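Local coordinates for nucleotidyl transferase AbiEii/AbiGii toxin family protein (Mycobacterium tuberculosis, PDB 6Y56) that acts as a nucleotidyltransferase toxin of a toxin-antitoxin system, probably modifying tRNA acceptor stems, at residues A[55-60]-A[140-145]. Sequence-based numbering, arbitrary orientation.
Sequences RKCRLG and LAFIQL
I143 N donates to K56 O (2.9 Å, 156° at the hydrogen) in the plane of that carbonyl, an example of how the last turn of a helix, widened here to a pi-type turn by G60 N bonding R55 O, can offer a carbonyl to an extended chain. K56 O is gripped further by a water that also donates to I143 O, and F142 CA adds a CH···O contact at 3.3 Å. A second water ties C57 O to A141 O. K56, bent at chi2 (-57°), runs alongside the F142 ring, CB 3.9 Å from CE2, and carries its ammonium on to D25 and D29. C57 SG makes a distant sulfur-aromatic contact above the same ring, 4.8 Å from its centroid and 22° off the normal. R58, extended from CG to NE, crosses L140 nearly at a right angle, and CD1 of L140 lies over the centre of one guanidinium face, 3.6 Å from R58 CZ, while E138 pairs with NH2. I143 lays CG1 against the C57 carbonyl carbon (3.7 Å), and G60 CA, at positive phi, lies 4.0 Å from I143 CG2. The contact thus docks the end of helix 50-59 on strand 138-141 and the chain following it; C57, L140 and F142 also touch strand 157-160, and F142 reaches L32 of helix 19-38.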
ATOM      1  N   ARG A  55       2.315   5.006  -5.131  1.00 13.19           N
ATOM      2  CA  ARG A  55       1.988   5.506  -6.463  1.00 12.57           C
ATOM      3  C   ARG A  55       1.568   6.971  -6.421  1.00 13.62           C
ATOM      4  O   ARG A  55       2.087   7.798  -7.177  1.00 13.50           O
ATOM      5  CB  ARG A  55       0.870   4.661  -7.070  1.00 13.21           C
ATOM      6  CG  ARG A  55       0.132   5.361  -8.192  1.00 16.23           C
ATOM      7  CD  ARG A  55       0.964   5.513  -9.453  1.00 15.23           C
ATOM      8  NE  ARG A  55       0.177   6.228 -10.453  1.00 15.53           N
ATOM      9  CZ  ARG A  55       0.318   6.115 -11.770  1.00 17.51           C
ATOM     10  NH1 ARG A  55       1.258   5.330 -12.292  1.00 18.34           N
ATOM     11  NH2 ARG A  55      -0.486   6.808 -12.569  1.00 17.29           N
ATOM     12  N   LYS A  56       0.621   7.316  -5.550  1.00 12.54           N
ATOM     13  CA  LYS A  56       0.020   8.650  -5.630  1.00 13.03           C
ATOM     14  C   LYS A  56       0.987   9.736  -5.188  1.00 12.61           C
ATOM     15  O   LYS A  56       0.994  10.835  -5.760  1.00 13.37           O
ATOM     16  CB  LYS A  56      -1.229   8.749  -4.748  1.00 13.42           C
ATOM     17  CG  LYS A  56      -2.334   7.772  -5.079  1.00 17.66           C
ATOM     18  CD  LYS A  56      -2.783   7.896  -6.521  1.00 15.23           C
ATOM     19  CE  LYS A  56      -3.993   7.005  -6.785  1.00 15.25           C
ATOM     20  NZ  LYS A  56      -4.514   7.168  -8.176  1.00 16.94           N
ATOM     21  N   CYS A  57       1.779   9.469  -4.155  1.00 11.87           N
ATOM     22  CA  CYS A  57       2.438  10.532  -3.419  1.00 13.58           C
ATOM     23  C   CYS A  57       3.954  10.442  -3.449  1.00 15.75           C
ATOM     24  O   CYS A  57       4.618  11.372  -2.976  1.00 16.51           O
ATOM     25  CB  CYS A  57       1.941  10.520  -1.964  1.00 15.16           C
ATOM     26  SG  CYS A  57       0.192  11.013  -1.828  1.00 16.08           S
ATOM     27  N   ARG A  58       4.521   9.370  -3.997  1.00 13.81           N
ATOM     28  CA  ARG A  58       5.970   9.277  -4.086  1.00 12.65           C
ATOM     29  C   ARG A  58       6.470   8.982  -5.490  1.00 15.30           C
ATOM     30  O   ARG A  58       7.465   9.580  -5.911  1.00 15.84           O
ATOM     31  CB  ARG A  58       6.472   8.215  -3.108  1.00 14.79           C
ATOM     32  CG  ARG A  58       6.137   8.550  -1.651  1.00 14.73           C
ATOM     33  CD  ARG A  58       6.948   7.723  -0.683  1.00 16.08           C
ATOM     34  NE  ARG A  58       6.470   7.850   0.689  1.00 18.38           N
ATOM     35  CZ  ARG A  58       6.802   8.815   1.534  1.00 19.19           C
ATOM     36  NH1 ARG A  58       7.634   9.787   1.151  1.00 21.66           N
ATOM     37  NH2 ARG A  58       6.294   8.805   2.771  1.00 14.52           N
ATOM     38  N   LEU A  59       5.814   8.092  -6.231  1.00 13.96           N
ATOM     39  CA  LEU A  59       6.322   7.674  -7.534  1.00 14.94           C
ATOM     40  C   LEU A  59       5.608   8.319  -8.712  1.00 15.92           C
ATOM     41  O   LEU A  59       6.261   8.653  -9.708  1.00 16.90           O
ATOM     42  CB  LEU A  59       6.246   6.146  -7.678  1.00 15.03           C
ATOM     43  CG  LEU A  59       6.999   5.334  -6.624  1.00 15.68           C
ATOM     44  CD1 LEU A  59       6.856   3.849  -6.922  1.00 17.35           C
ATOM     45  CD2 LEU A  59       8.480   5.710  -6.551  1.00 18.12           C
ATOM     46  N   GLY A  60       4.290   8.464  -8.654  1.00 14.87           N
ATOM     47  CA  GLY A  60       3.551   8.926  -9.815  1.00 14.09           C
ATOM     48  C   GLY A  60       3.803   8.020 -11.003  1.00 16.80           C
ATOM     49  O   GLY A  60       3.742   6.792 -10.908  1.00 17.42           O
ATOM     50  N   LEU A 140       1.749  14.629   2.366  1.00 13.11           N
ATOM     51  CA  LEU A 140       2.313  14.707   0.998  1.00 13.00           C
ATOM     52  C   LEU A 140       1.270  15.124  -0.035  1.00 13.00           C
ATOM     53  O   LEU A 140       0.104  14.734   0.074  1.00 14.37           O
ATOM     54  CB  LEU A 140       2.835  13.320   0.604  1.00 14.60           C
ATOM     55  CG  LEU A 140       4.060  12.796   1.351  1.00 14.63           C
ATOM     56  CD1 LEU A 140       4.430  11.409   0.845  1.00 16.43           C
ATOM     57  CD2 LEU A 140       5.232  13.747   1.190  1.00 18.74           C
ATOM     58  N   ALA A 141       1.719  15.940  -0.978  1.00 13.89           N
ATOM     59  CA  ALA A 141       0.965  16.212  -2.192  1.00 14.18           C
ATOM     60  C   ALA A 141       1.006  15.003  -3.133  1.00 13.83           C
ATOM     61  O   ALA A 141       1.875  14.135  -3.037  1.00 16.22           O
ATOM     62  CB  ALA A 141       1.514  17.447  -2.935  1.00 15.23           C
ATOM     63  N   PHE A 142       0.029  14.938  -4.040  1.00 12.67           N
ATOM     64  CA  PHE A 142       0.105  13.973  -5.128  1.00 13.51           C
ATOM     65  C   PHE A 142       1.194  14.397  -6.108  1.00 14.88           C
ATOM     66  O   PHE A 142       1.376  15.591  -6.376  1.00 16.93           O
ATOM     67  CB  PHE A 142      -1.212  13.950  -5.904  1.00 14.86           C
ATOM     68  CG  PHE A 142      -2.334  13.226  -5.205  1.00 14.40           C
ATOM     69  CD1 PHE A 142      -2.770  13.587  -3.933  1.00 15.17           C
ATOM     70  CD2 PHE A 142      -2.963  12.176  -5.837  1.00 14.34           C
ATOM     71  CE1 PHE A 142      -3.829  12.894  -3.316  1.00 16.48           C
ATOM     72  CE2 PHE A 142      -4.017  11.491  -5.234  1.00 15.20           C
ATOM     73  CZ  PHE A 142      -4.445  11.845  -3.981  1.00 15.85           C
ATOM     74  N   ILE A 143       1.953  13.425  -6.614  1.00 13.81           N
ATOM     75  CA  ILE A 143       2.882  13.701  -7.710  1.00 14.32           C
ATOM     76  C   ILE A 143       2.068  14.169  -8.904  1.00 14.72           C
ATOM     77  O   ILE A 143       1.093  13.517  -9.298  1.00 15.63           O
ATOM     78  CB  ILE A 143       3.681  12.432  -8.039  1.00 14.56           C
ATOM     79  CG1 ILE A 143       4.432  11.916  -6.804  1.00 16.86           C
ATOM     80  CG2 ILE A 143       4.615  12.683  -9.205  1.00 17.86           C
ATOM     81  CD1 ILE A 143       5.555  12.828  -6.353  1.00 18.70           C
ATOM     82  N   GLN A 144       2.442  15.314  -9.468  1.00 15.77           N
ATOM     83  CA  GLN A 144       1.645  15.915 -10.535  1.00 17.61           C
ATOM     84  C   GLN A 144       1.789  15.130 -11.832  1.00 18.05           C
ATOM     85  O   GLN A 144       2.904  14.858 -12.290  1.00 19.49           O
ATOM     86  CB  GLN A 144       2.075  17.363 -10.759  1.00 19.85           C
ATOM     87  CG  GLN A 144       1.651  18.295  -9.637  1.00 25.24           C
ATOM     88  CD  GLN A 144       2.126  19.723  -9.835  1.00 35.19           C
ATOM     89  OE1 GLN A 144       2.880  20.021 -10.762  1.00 39.13           O
ATOM     90  NE2 GLN A 144       1.697  20.613  -8.948  1.00 38.70           N
ATOM     91  N   LEU A 145       0.657  14.765 -12.424  1.00 15.74           N
ATOM     92  CA  LEU A 145       0.607  14.016 -13.670  1.00 16.86           C
ATOM     93  C   LEU A 145      -0.258  14.773 -14.666  1.00 17.07           C
ATOM     94  O   LEU A 145      -1.158  15.512 -14.266  1.00 17.95           O
ATOM     95  CB  LEU A 145       0.016  12.617 -13.436  1.00 17.09           C
ATOM     96  CG  LEU A 145       0.750  11.741 -12.417  1.00 16.97           C
ATOM     97  CD1 LEU A 145       0.080  10.369 -12.325  1.00 17.70           C
ATOM     98  CD2 LEU A 145       2.222  11.596 -12.758  1.00 20.23           C
TER
HETATM   99  O   HOH W   1       0.291  11.030  -8.540  1.00 21.89           O
HETATM  100  O   HOH W   2       4.537  14.109  -2.767  1.00 21.42           O